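Local atomic coordinates of malonyl CoA-acyl carrier protein transacylase (Staphylococcus aureus, PDB entry 3IM9), a protein that catalyses the transfer of the malonyl group from malonyl-CoA to holo-acyl carrier protein, which supplies malonyl-ACP for fatty acid biosynthesis. Residues D159-E163 and V175-L181; V235-A240 and P260-S266; D29-N34 and Q304-D308; A21-A27 and A73-H77. One frame throughout, in Å; residues are numbered along the deposited sequence.

Contact 1 of 4, residues D159-E163 and V175-L181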
loop_
_atom_site.group_PDB
_atom_site.type_symbol
_atom_site.label_atom_id
_atom_site.label_comp_id
_atom_site.label_asym_id
_atom_site.label_seq_id
_atom_site.Cartn_x
_atom_site.Cartn_y
_atom_site.Cartn_z
ATOM N N ASP A 159 20.500 -21.511 3.962
ATOM C CA ASP A 159 20.101 -20.481 4.946
ATOM C C ASP A 159 19.621 -19.170 4.277
ATOM O O ASP A 159 19.623 -18.097 4.917
ATOM C CB ASP A 159 21.252 -20.175 5.905
ATOM C CG ASP A 159 21.680 -21.415 6.674
ATOM O OD1 ASP A 159 20.808 -21.918 7.398
ATOM O OD2 ASP A 159 22.867 -21.863 6.507
ATOM N N LYS A 160 19.245 -19.259 3.003
ATOM C CA LYS A 160 18.765 -18.066 2.283
ATOM C C LYS A 160 17.318 -18.354 1.955
ATOM O O LYS A 160 16.911 -19.511 1.802
ATOM C CB LYS A 160 19.572 -17.767 1.044
ATOM C CG LYS A 160 20.999 -17.357 1.369
ATOM C CD LYS A 160 21.732 -16.958 0.120
ATOM C CE LYS A 160 23.090 -16.402 0.543
ATOM N NZ LYS A 160 23.825 -15.672 -0.567
ATOM N N ILE A 161 16.533 -17.307 1.885
ATOM C CA ILE A 161 15.091 -17.476 1.664
ATOM C C ILE A 161 14.563 -16.505 0.619
ATOM O O ILE A 161 15.081 -15.388 0.425
ATOM C CB ILE A 161 14.277 -17.316 2.956
ATOM C CG1 ILE A 161 14.384 -15.899 3.420
ATOM C CG2 ILE A 161 14.753 -18.381 4.048
ATOM C CD1 ILE A 161 13.339 -15.571 4.383
ATOM N N ILE A 162 13.525 -16.967 -0.073
ATOM C CA ILE A 162 12.723 -16.097 -0.953
ATOM C C ILE A 162 11.271 -16.492 -0.706
ATOM O O ILE A 162 10.958 -17.701 -0.591
ATOM C CB ILE A 162 13.194 -16.282 -2.384
ATOM C CG1 ILE A 162 12.425 -15.451 -3.341
ATOM C CG2 ILE A 162 13.170 -17.711 -2.811
ATOM C CD1 ILE A 162 13.041 -15.469 -4.812
ATOM N N GLU A 163 10.362 -15.534 -0.600
ATOM C CA GLU A 163 8.983 -15.831 -0.179
ATOM C C GLU A 163 8.030 -14.970 -0.998
ATOM O O GLU A 163 8.358 -13.825 -1.338
ATOM C CB GLU A 163 8.776 -15.366 1.288
ATOM C CG GLU A 163 9.545 -16.173 2.293
ATOM C CD GLU A 163 9.684 -15.493 3.652
ATOM O OE1 GLU A 163 10.222 -16.135 4.567
ATOM O OE2 GLU A 163 9.254 -14.376 3.857
ATOM N N VAL A 175 7.828 -11.450 -5.133
ATOM C CA VAL A 175 8.521 -12.271 -4.163
ATOM C C VAL A 175 9.669 -11.428 -3.530
ATOM O O VAL A 175 10.068 -10.380 -4.078
ATOM C CB VAL A 175 9.119 -13.530 -4.756
ATOM C CG1 VAL A 175 7.918 -14.400 -5.351
ATOM C CG2 VAL A 175 10.124 -13.225 -5.877
ATOM N N SER A 176 10.124 -11.853 -2.355
ATOM C CA SER A 176 11.108 -11.068 -1.613
ATOM C C SER A 176 12.025 -11.941 -0.807
ATOM O O SER A 176 11.635 -13.013 -0.334
ATOM C CB SER A 176 10.310 -10.159 -0.656
ATOM O OG SER A 176 11.161 -9.330 0.051
ATOM N N GLY A 177 13.263 -11.493 -0.626
ATOM C CA GLY A 177 14.169 -12.283 0.249
ATOM C C GLY A 177 15.612 -11.991 -0.091
ATOM O O GLY A 177 15.974 -10.873 -0.535
ATOM N N HIS A 178 16.505 -12.961 0.163
ATOM C CA HIS A 178 17.939 -12.689 -0.127
ATOM C C HIS A 178 18.170 -12.387 -1.587
ATOM O O HIS A 178 17.631 -13.090 -2.462
ATOM C CB HIS A 178 18.727 -13.936 0.305
ATOM C CG HIS A 178 18.840 -14.024 1.793
ATOM N ND1 HIS A 178 18.040 -14.877 2.531
ATOM C CD2 HIS A 178 19.593 -13.322 2.689
ATOM C CE1 HIS A 178 18.301 -14.710 3.813
ATOM N NE2 HIS A 178 19.247 -13.782 3.941
ATOM N N LYS A 179 19.021 -11.375 -1.868
ATOM C CA LYS A 179 19.195 -10.943 -3.270
ATOM C C LYS A 179 19.780 -12.056 -4.148
ATOM O O LYS A 179 19.435 -12.120 -5.322
ATOM C CB LYS A 179 20.003 -9.624 -3.278
ATOM C CG LYS A 179 20.150 -9.088 -4.752
ATOM C CD LYS A 179 20.847 -7.753 -4.724
ATOM C CE LYS A 179 20.791 -7.114 -6.137
ATOM N NZ LYS A 179 21.607 -7.896 -7.143
ATOM N N ALA A 180 20.668 -12.892 -3.583
ATOM C CA ALA A 180 21.214 -13.972 -4.413
ATOM C C ALA A 180 20.115 -14.855 -4.986
ATOM O O ALA A 180 20.199 -15.288 -6.139
ATOM C CB ALA A 180 22.208 -14.907 -3.628
ATOM N N LEU A 181 19.086 -15.111 -4.186
ATOM C CA LEU A 181 17.977 -15.967 -4.662
ATOM C C LEU A 181 17.025 -15.190 -5.549
ATOM O O LEU A 181 16.526 -15.739 -6.566
ATOM C CB LEU A 181 17.123 -16.543 -3.504
ATOM C CG LEU A 181 17.960 -17.522 -2.629
ATOM C CD1 LEU A 181 17.067 -18.089 -1.537
ATOM C CD2 LEU A 181 18.681 -18.651 -3.437
#

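Contact 2 of 4, residues V235-A240 and P260-S266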
loop_
_atom_site.group_PDB
_atom_site.type_symbol
_atom_site.label_atom_id
_atom_site.label_comp_id
_atom_site.label_asym_id
_atom_site.label_seq_id
_atom_site.Cartn_x
_atom_site.Cartn_y
_atom_site.Cartn_z
ATOM N N VAL A 235 -9.627 -3.387 6.006
ATOM C CA VAL A 235 -9.284 -4.777 5.646
ATOM C C VAL A 235 -7.764 -4.833 5.621
ATOM O O VAL A 235 -7.144 -4.228 4.755
ATOM C CB VAL A 235 -9.897 -5.200 4.352
ATOM C CG1 VAL A 235 -9.590 -6.697 4.039
ATOM C CG2 VAL A 235 -11.443 -5.059 4.499
ATOM N N GLN A 236 -7.156 -5.505 6.590
ATOM C CA GLN A 236 -5.707 -5.431 6.791
ATOM C C GLN A 236 -4.951 -6.384 5.882
ATOM O O GLN A 236 -5.414 -7.503 5.538
ATOM C CB GLN A 236 -5.308 -5.640 8.254
ATOM C CG GLN A 236 -5.935 -4.511 9.067
ATOM C CD GLN A 236 -5.217 -4.343 10.423
ATOM O OE1 GLN A 236 -5.601 -4.988 11.439
ATOM N NE2 GLN A 236 -4.199 -3.503 10.476
ATOM N N ASN A 237 -3.745 -5.926 5.457
ATOM C CA ASN A 237 -2.944 -6.706 4.547
ATOM C C ASN A 237 -2.510 -8.063 5.114
ATOM O O ASN A 237 -2.294 -8.994 4.335
ATOM C CB ASN A 237 -1.650 -5.911 4.206
ATOM C CG ASN A 237 -1.845 -4.755 3.263
ATOM O OD1 ASN A 237 -2.918 -4.535 2.620
ATOM N ND2 ASN A 237 -0.795 -3.980 3.196
ATOM N N VAL A 238 -2.293 -8.128 6.436
ATOM C CA VAL A 238 -1.684 -9.364 7.064
ATOM C C VAL A 238 -2.695 -10.499 6.963
ATOM O O VAL A 238 -2.320 -11.620 6.681
ATOM C CB VAL A 238 -1.250 -9.122 8.530
ATOM C CG1 VAL A 238 -0.153 -8.205 8.616
ATOM C CG2 VAL A 238 -2.294 -8.554 9.410
ATOM N N ASN A 239 -3.993 -10.198 7.201
ATOM C CA ASN A 239 -5.003 -11.301 7.368
ATOM C C ASN A 239 -6.194 -11.211 6.474
ATOM O O ASN A 239 -7.028 -12.123 6.461
ATOM C CB ASN A 239 -5.460 -11.331 8.890
ATOM C CG ASN A 239 -6.257 -10.063 9.300
ATOM O OD1 ASN A 239 -6.308 -9.071 8.558
ATOM N ND2 ASN A 239 -6.956 -10.100 10.489
ATOM N N ALA A 240 -6.262 -10.144 5.651
ATOM C CA ALA A 240 -7.339 -10.012 4.637
ATOM C C ALA A 240 -8.712 -10.038 5.269
ATOM O O ALA A 240 -9.631 -10.587 4.621
ATOM C CB ALA A 240 -7.206 -11.083 3.494
ATOM N N PRO A 260 3.337 -11.246 4.069
ATOM C CA PRO A 260 2.906 -10.947 2.691
ATOM C C PRO A 260 1.661 -10.034 2.705
ATOM O O PRO A 260 0.823 -10.120 3.628
ATOM C CB PRO A 260 2.552 -12.309 2.068
ATOM C CG PRO A 260 2.860 -13.303 3.143
ATOM C CD PRO A 260 3.309 -12.685 4.394
ATOM N N VAL A 261 1.561 -9.166 1.691
ATOM C CA VAL A 261 0.366 -8.330 1.466
ATOM C C VAL A 261 -0.660 -9.138 0.772
ATOM O O VAL A 261 -0.471 -9.530 -0.390
ATOM C CB VAL A 261 0.769 -7.074 0.647
ATOM C CG1 VAL A 261 -0.489 -6.250 0.317
ATOM C CG2 VAL A 261 1.741 -6.181 1.464
ATOM N N GLN A 262 -1.739 -9.439 1.493
ATOM C CA GLN A 262 -2.807 -10.285 0.937
ATOM C C GLN A 262 -3.787 -9.508 0.111
ATOM O O GLN A 262 -4.971 -9.386 0.476
ATOM C CB GLN A 262 -3.497 -11.055 2.095
ATOM C CG GLN A 262 -2.497 -11.892 2.910
ATOM C CD GLN A 262 -2.068 -13.150 2.179
ATOM O OE1 GLN A 262 -2.513 -13.487 1.085
ATOM N NE2 GLN A 262 -1.074 -13.833 2.778
ATOM N N PHE A 263 -3.350 -8.897 -0.997
ATOM C CA PHE A 263 -4.288 -8.037 -1.730
ATOM C C PHE A 263 -5.404 -8.781 -2.417
ATOM O O PHE A 263 -6.543 -8.276 -2.377
ATOM C CB PHE A 263 -3.504 -7.136 -2.723
ATOM C CG PHE A 263 -4.384 -6.023 -3.294
ATOM C CD1 PHE A 263 -4.928 -6.187 -4.552
ATOM C CD2 PHE A 263 -4.656 -4.919 -2.522
ATOM C CE1 PHE A 263 -5.808 -5.198 -5.081
ATOM C CE2 PHE A 263 -5.480 -3.853 -3.027
ATOM C CZ PHE A 263 -6.063 -4.008 -4.325
ATOM N N ILE A 264 -5.106 -9.939 -3.005
ATOM C CA ILE A 264 -6.199 -10.717 -3.650
ATOM C C ILE A 264 -7.233 -11.098 -2.566
ATOM O O ILE A 264 -8.435 -10.840 -2.785
ATOM C CB ILE A 264 -5.653 -11.974 -4.342
ATOM C CG1 ILE A 264 -4.787 -11.524 -5.540
ATOM C CG2 ILE A 264 -6.794 -12.858 -4.891
ATOM C CD1 ILE A 264 -4.067 -12.753 -6.145
ATOM N N ASN A 265 -6.800 -11.663 -1.419
ATOM C CA ASN A 265 -7.814 -12.175 -0.482
ATOM C C ASN A 265 -8.581 -11.025 0.126
ATOM O O ASN A 265 -9.760 -11.187 0.480
ATOM C CB ASN A 265 -7.144 -12.996 0.586
ATOM C CG ASN A 265 -6.666 -14.348 0.108
ATOM O OD1 ASN A 265 -5.836 -14.960 0.795
ATOM N ND2 ASN A 265 -7.105 -14.782 -1.024
ATOM N N SER A 266 -7.914 -9.877 0.325
ATOM C CA SER A 266 -8.607 -8.688 0.877
ATOM C C SER A 266 -9.646 -8.181 -0.129
ATOM O O SER A 266 -10.778 -7.773 0.326
ATOM C CB SER A 266 -7.610 -7.582 1.109
ATOM O OG SER A 266 -6.656 -7.920 2.097
HETATM O O HOH W 1 -5.533 -5.514 2.721
HETATM O O HOH W 2 -0.038 -12.187 5.354
#

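Contact 3 of 4, residues D29-N34 and Q304-D308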
loop_
_atom_site.group_PDB
_atom_site.type_symbol
_atom_site.label_atom_id
_atom_site.label_comp_id
_atom_site.label_asym_id
_atom_site.label_seq_id
_atom_site.Cartn_x
_atom_site.Cartn_y
_atom_site.Cartn_z
ATOM N N ASP A 29 -1.250 19.923 -8.439
ATOM C CA ASP A 29 -2.468 20.564 -8.811
ATOM C C ASP A 29 -3.343 20.916 -7.643
ATOM O O ASP A 29 -4.261 21.800 -7.774
ATOM C CB ASP A 29 -3.199 19.727 -9.846
ATOM C CG ASP A 29 -3.582 18.292 -9.336
ATOM O OD1 ASP A 29 -4.600 17.754 -9.835
ATOM O OD2 ASP A 29 -2.828 17.810 -8.457
ATOM N N LEU A 30 -3.178 20.249 -6.511
ATOM C CA LEU A 30 -4.000 20.553 -5.327
ATOM C C LEU A 30 -3.507 21.788 -4.578
ATOM O O LEU A 30 -4.297 22.486 -3.947
ATOM C CB LEU A 30 -3.967 19.297 -4.388
ATOM C CG LEU A 30 -4.584 18.020 -4.983
ATOM C CD1 LEU A 30 -4.222 16.890 -4.009
ATOM C CD2 LEU A 30 -6.088 18.139 -5.143
ATOM N N PHE A 31 -2.178 21.939 -4.523
ATOM C CA PHE A 31 -1.570 22.853 -3.577
ATOM C C PHE A 31 -2.018 24.305 -3.923
ATOM O O PHE A 31 -1.795 24.800 -5.072
ATOM C CB PHE A 31 -0.036 22.710 -3.581
ATOM C CG PHE A 31 0.626 23.431 -2.537
ATOM C CD1 PHE A 31 1.680 24.304 -2.812
ATOM C CD2 PHE A 31 0.274 23.191 -1.164
ATOM C CE1 PHE A 31 2.342 24.952 -1.682
ATOM C CE2 PHE A 31 0.936 23.787 -0.107
ATOM C CZ PHE A 31 1.995 24.679 -0.360
ATOM N N ASN A 32 -2.561 24.947 -2.879
ATOM C CA ASN A 32 -3.122 26.337 -3.025
ATOM C C ASN A 32 -4.264 26.454 -3.967
ATOM O O ASN A 32 -4.586 27.587 -4.346
ATOM C CB ASN A 32 -2.020 27.342 -3.407
ATOM C CG ASN A 32 -0.958 27.478 -2.268
ATOM O OD1 ASN A 32 -1.337 27.482 -1.087
ATOM N ND2 ASN A 32 0.324 27.534 -2.597
ATOM N N ASN A 33 -4.863 25.325 -4.361
ATOM C CA ASN A 33 -6.084 25.314 -5.184
ATOM C C ASN A 33 -7.280 24.686 -4.525
ATOM O O ASN A 33 -8.353 24.588 -5.117
ATOM C CB ASN A 33 -5.796 24.619 -6.555
ATOM C CG ASN A 33 -4.794 25.414 -7.385
ATOM O OD1 ASN A 33 -4.978 26.624 -7.576
ATOM N ND2 ASN A 33 -3.709 24.766 -7.871
ATOM N N ASN A 34 -7.071 24.118 -3.350
ATOM C CA ASN A 34 -8.129 23.542 -2.585
ATOM C C ASN A 34 -7.788 23.670 -1.150
ATOM O O ASN A 34 -6.695 23.235 -0.745
ATOM C CB ASN A 34 -8.362 22.077 -3.009
ATOM C CG ASN A 34 -9.453 21.421 -2.198
ATOM O OD1 ASN A 34 -9.236 21.016 -1.050
ATOM N ND2 ASN A 34 -10.668 21.428 -2.735
ATOM N N GLN A 304 -7.446 10.963 -8.846
ATOM C CA GLN A 304 -5.987 11.266 -8.943
ATOM C C GLN A 304 -5.728 12.776 -8.864
ATOM O O GLN A 304 -4.707 13.201 -8.324
ATOM C CB GLN A 304 -5.402 10.728 -10.254
ATOM C CG GLN A 304 -5.469 9.227 -10.394
ATOM C CD GLN A 304 -4.945 8.764 -11.711
ATOM O OE1 GLN A 304 -5.542 7.896 -12.370
ATOM N NE2 GLN A 304 -3.806 9.234 -12.057
ATOM N N THR A 305 -6.683 13.561 -9.398
ATOM C CA THR A 305 -6.406 15.001 -9.563
ATOM C C THR A 305 -7.449 15.854 -8.910
ATOM O O THR A 305 -8.528 15.361 -8.567
ATOM C CB THR A 305 -6.489 15.295 -11.097
ATOM O OG1 THR A 305 -7.806 15.100 -11.602
ATOM C CG2 THR A 305 -5.471 14.400 -11.942
ATOM N N LEU A 306 -7.146 17.155 -8.871
ATOM C CA LEU A 306 -8.153 18.151 -8.411
ATOM C C LEU A 306 -9.377 18.103 -9.317
ATOM O O LEU A 306 -10.511 18.201 -8.827
ATOM C CB LEU A 306 -7.496 19.530 -8.433
ATOM C CG LEU A 306 -8.470 20.605 -7.901
ATOM C CD1 LEU A 306 -8.982 20.338 -6.466
ATOM C CD2 LEU A 306 -7.697 21.888 -8.033
ATOM N N GLU A 307 -9.192 17.905 -10.641
ATOM C CA GLU A 307 -10.351 17.789 -11.524
ATOM C C GLU A 307 -11.214 16.563 -11.197
ATOM O O GLU A 307 -12.463 16.628 -11.259
ATOM C CB GLU A 307 -9.981 17.763 -13.030
ATOM C CG GLU A 307 -9.370 19.098 -13.470
ATOM C CD GLU A 307 -10.350 20.237 -13.319
ATOM O OE1 GLU A 307 -11.400 20.178 -13.989
ATOM O OE2 GLU A 307 -10.031 21.172 -12.573
ATOM N N ASP A 308 -10.596 15.442 -10.805
ATOM C CA ASP A 308 -11.380 14.294 -10.394
ATOM C C ASP A 308 -12.153 14.590 -9.103
ATOM O O ASP A 308 -13.271 14.118 -8.989
ATOM C CB ASP A 308 -10.464 13.098 -10.050
ATOM C CG ASP A 308 -9.747 12.536 -11.299
ATOM O OD1 ASP A 308 -10.252 12.717 -12.416
ATOM O OD2 ASP A 308 -8.669 11.930 -11.180
HETATM O O HOH W 3 -6.276 18.912 -11.555
#

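Contact 4 of 4, residues A21-A27 and A73-H77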
loop_
_atom_site.group_PDB
_atom_site.type_symbol
_atom_site.label_atom_id
_atom_site.label_comp_id
_atom_site.label_asym_id
_atom_site.label_seq_id
_atom_site.Cartn_x
_atom_site.Cartn_y
_atom_site.Cartn_z
ATOM N N ALA A 21 3.324 3.635 -7.001
ATOM C CA ALA A 21 2.373 4.518 -7.630
ATOM C C ALA A 21 2.781 6.017 -7.689
ATOM O O ALA A 21 2.144 6.816 -8.361
ATOM C CB ALA A 21 1.013 4.388 -6.909
ATOM N N GLN A 22 3.896 6.369 -7.044
ATOM C CA GLN A 22 4.316 7.781 -6.987
ATOM C C GLN A 22 4.673 8.290 -8.404
ATOM O O GLN A 22 5.084 7.477 -9.283
ATOM C CB GLN A 22 5.519 7.938 -6.034
ATOM C CG GLN A 22 6.872 7.311 -6.502
ATOM C CD GLN A 22 6.974 5.841 -6.296
ATOM O OE1 GLN A 22 6.104 5.141 -5.778
ATOM N NE2 GLN A 22 8.116 5.337 -6.779
ATOM N N LYS A 23 4.696 9.604 -8.544
ATOM C CA LYS A 23 5.168 10.242 -9.771
ATOM C C LYS A 23 5.558 11.638 -9.456
ATOM O O LYS A 23 4.842 12.277 -8.652
ATOM C CB LYS A 23 4.110 10.226 -10.887
ATOM C CG LYS A 23 2.787 10.870 -10.543
ATOM C CD LYS A 23 1.909 10.754 -11.873
ATOM C CE LYS A 23 0.791 11.796 -11.919
ATOM N NZ LYS A 23 1.314 13.233 -11.789
ATOM N N VAL A 24 6.672 12.110 -10.063
ATOM C CA VAL A 24 7.033 13.491 -9.902
ATOM C C VAL A 24 5.911 14.363 -10.451
ATOM O O VAL A 24 5.345 14.148 -11.542
ATOM C CB VAL A 24 8.362 13.850 -10.557
ATOM C CG1 VAL A 24 8.656 15.345 -10.261
ATOM C CG2 VAL A 24 9.438 12.898 -10.036
ATOM N N GLY A 25 5.498 15.321 -9.618
ATOM C CA GLY A 25 4.400 16.238 -9.939
ATOM C C GLY A 25 3.163 15.914 -9.090
ATOM O O GLY A 25 2.181 16.673 -9.089
ATOM N N MET A 26 3.184 14.790 -8.374
ATOM C CA MET A 26 2.016 14.351 -7.595
ATOM C C MET A 26 1.570 15.420 -6.599
ATOM O O MET A 26 2.387 15.945 -5.801
ATOM C CB MET A 26 2.291 13.023 -6.891
ATOM C CG MET A 26 3.504 13.095 -5.932
ATOM S SD MET A 26 4.055 11.434 -5.365
ATOM C CE MET A 26 2.714 11.009 -4.189
ATOM N N ALA A 27 0.254 15.728 -6.691
ATOM C CA ALA A 27 -0.435 16.709 -5.816
ATOM C C ALA A 27 -0.136 18.157 -6.188
ATOM O O ALA A 27 -0.674 19.043 -5.480
ATOM C CB ALA A 27 -0.182 16.400 -4.278
ATOM N N ALA A 73 5.245 10.792 1.117
ATOM C CA ALA A 73 4.670 11.472 -0.061
ATOM C C ALA A 73 3.338 10.878 -0.498
ATOM O O ALA A 73 2.384 11.600 -0.777
ATOM C CB ALA A 73 5.712 11.306 -1.212
ATOM N N LEU A 74 3.214 9.564 -0.507
ATOM C CA LEU A 74 1.992 8.899 -0.911
ATOM C C LEU A 74 0.912 9.137 0.138
ATOM O O LEU A 74 -0.235 9.378 -0.264
ATOM C CB LEU A 74 2.263 7.385 -1.048
ATOM C CG LEU A 74 3.030 6.975 -2.313
ATOM C CD1 LEU A 74 3.679 5.578 -2.119
ATOM C CD2 LEU A 74 2.122 6.971 -3.537
ATOM N N LEU A 75 1.247 8.962 1.426
ATOM C CA LEU A 75 0.237 9.272 2.451
ATOM C C LEU A 75 -0.295 10.690 2.309
ATOM O O LEU A 75 -1.524 10.898 2.447
ATOM C CB LEU A 75 0.865 9.040 3.849
ATOM C CG LEU A 75 -0.173 9.213 4.967
ATOM C CD1 LEU A 75 -0.882 7.899 5.203
ATOM C CD2 LEU A 75 0.586 9.577 6.236
ATOM N N THR A 76 0.637 11.636 2.069
ATOM C CA THR A 76 0.240 13.030 1.990
ATOM C C THR A 76 -0.664 13.249 0.779
ATOM O O THR A 76 -1.742 13.913 0.890
ATOM C CB THR A 76 1.462 13.879 1.841
ATOM O OG1 THR A 76 2.180 13.739 3.098
ATOM C CG2 THR A 76 1.095 15.374 1.678
ATOM N N HIS A 77 -0.344 12.681 -0.392
ATOM C CA HIS A 77 -1.157 12.895 -1.591
ATOM C C HIS A 77 -2.538 12.270 -1.407
ATOM O O HIS A 77 -3.567 12.936 -1.622
ATOM C CB HIS A 77 -0.443 12.229 -2.762
ATOM C CG HIS A 77 -1.043 12.545 -4.117
ATOM N ND1 HIS A 77 -2.089 13.425 -4.371
ATOM C CD2 HIS A 77 -0.636 12.042 -5.295
ATOM C CE1 HIS A 77 -2.273 13.461 -5.697
ATOM N NE2 HIS A 77 -1.416 12.599 -6.260
#

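Contact 1 of 4, residues D159-E163 and V175-L181
E163 and S176 face each other as an antiparallel hydrogen-bonded pair, with I162 and G177 forming the non-hydrogen-bonded pair beside it. E163 N donates to S176 O at 2.8 Å, and S176 N returns a bond to E163 O. Beyond the corner at G177 the ladder gains one more rung, H178 N to I161 O at 2.8 Å, with the donor almost on the extension of the carbonyl bond (173°). A side chain then takes the place of backbone: H178 ND1 accepts from I161 N at 2.9 Å, in the ring plane and fairly straight (163°). I161 is thus gripped at both N-H and carbonyl by a single residue. That the ring receives a hydrogen at ND1 suggests a neutral imidazole protonated at NE2. K160 crosses the same ring at about a right angle, its CG lying over one face 4.2 Å from the centroid in a CH-pi contact; the extended chain then carries K160 NZ to A180 CB.

The remaining contacts are apolar. I162 CG1 stands anti to the backbone N (chi1 179°), which brings CD1 within 3.8 Å of V175 CG2, while L181 CD1 tucks against the K160–I161 peptide, 3.5 Å from K160 C. Helices 145-155 and 179-188 cover I162 and V175. E163 and S176 point to the opposite face, where they bond to S209 and F206. This is the hairpin of the second and third strands of the ferredoxin-like small subdomain of the FabD fold, running through H178 as N-cap into helix 179-188; S176 lies about 6 Å, side chain to side chain, from the probable active-site residue H207.

Contact 2 of 4, residues V235-A240 and P260-S266
One direct hydrogen bond joins N237 and Q262: Q262 N donates to N237 O at 2.9 Å, in the carbonyl plane and on a lone pair, at 160°. Within 260-266, S266 OG donates to Q262 O at 2.8 Å from 36° above the carbonyl plane, while S266 N reaches the same oxygen from the opposite face. Two donors therefore clasp the carbonyl of the residue before the helix, and the bond from S266 OG restrains the rotation of that hydroxyl.

Water extends this network at two places. One molecule gives its hydrogens to V235 O and, at 2.7 Å, to S266 OG, so the hydroxyl passes a chain of bonds from loop to helix. A second bridges V238 O, at 2.7 Å, and P260 O, and accepts from Q262 NE2; the bend of the Q262 chain at chi2 (-75°) brings the amide there.

Van der Waals contacts fill the rest. A240 CB packs against N265 CB at 3.5 Å and V235 CG1 against S266 CB at 3.6 Å; the N237 amide lies alongside V261, pointing the same way, with the methyl V261 CG1 3.6 Å from N237 CG. E100 also holds the loop, through N237 N and the Q236 side-chain amide.

Q262 is both the centre of an inverse gamma turn and the N-cap of helix 263-272, a strand-to-helix junction beside the active site: V261 comes about 4 Å, side chain to side chain, from S97 and H207, the probable catalytic pair.

Contact 3 of 4, residues D29-N34 and Q304-D308
The carboxylate of D29 is met from above its plane by L306: L306 N stands 43° out of it and donates to D29 OD1 at 2.8 Å, nearly straight at 170°. The same oxygen packs against T305 CB and accepts from a water at 2.7 Å, a molecule that in turn receives a hydrogen from E307 N. In the N33 amide, ND2 reaches back within its own loop to D29 O, the acceptor tilted slightly from the amide plane. D308 offers a third flat group. Its OD2 takes Q304 N on the anti lone pair at 2.8 Å and T305 N from above the plane; with D308 N bonded to T305 OG1 at 2.9 Å, this completes a capping box.

D29 owes its reach to a first torsion of 61°, which sets CG between the backbone N and the carbonyl carbon. Beside this polar grip, L306 inserts its fork into the loop. L306 CD2 lies 3.6 Å from N33 CB, L306 CD1 comes 3.9 Å from N34 CB, and L30 CD2 meets L306 CB at 3.8 Å. L30 is backed by helix 67-84, and N34 caps helix 35-47 through A37.

Two acids thus secure the start of helix 306-312: D308, in its first turn, holds the N-H groups of Q304 and T305 just ahead of it, and D29 holds L306 N directly and E307 N through water. The D29 carboxylate is probably stabilised as an anion by the L306 N-H, the bridging water and the helix dipole.

Contact 4 of 4, residues A21-A27 and A73-H77
M26 and A27 press on the imidazole of H77, the tight part of this contact. A27 CB stands over one ring face, 3.9 Å from the centroid and 28° off the normal, a CH-pi contact, and A27 N lies above the same face, 3.5 Å from H77 CE1. M26 CB reaches the ring at H77 CD2, also 3.5 Å away. The bend at chi3 (-73°) then swings M26 CE back to the helix, 3.5 Å from A73 O and 3.7 Å from H77 CB. H77 meets this group because its CG is anti to the backbone N (chi1 -171°), while M56 of helix 52-57 packs on M26 and A27.

Toward A21 and Q22 the fit slackens: L74 CD2 is 4.0 Å from Q22 N and 4.4 Å from A21 CB. M26 CE also meets L74 CD2, which joins the two parts. Between them the chain swings outward through the type II turn K23–M26, whose K23 and V24 are exposed.

No hydrogen bond links the loop to the helix, so cohesion rests on methyl, methylene and ring surfaces. H77 ND1 and Q22 N are buried without a modelled partner, a polar cost presumably offset by the apolar contacts; such surroundings would probably keep the imidazole uncharged.

How the contacts relate
From the N terminus, the loop after strand 11-16 opens contact 4 at 21-27 and contact 3 at 29-34. Contact 4 closes first, at helix 67-84. Contact 1 then closes the short 162-169/172-176 hairpin, and contact 2 a loop of 19 residues ending at the strand-helix junction 261-266. Contact 3 closes last, at 304-308, spanning contacts 1 and 2 and crossing contact 4. Contacts 3 and 4 also touch, with Q304 O 3.6 Å from H77 CE1; together they bind the loop after strand 11-16 to helices 67-84 and 306-312. Contacts 1 and 2, centres 21 Å apart, reach one mixed sheet through neighbouring strands 162-169 and 261-262.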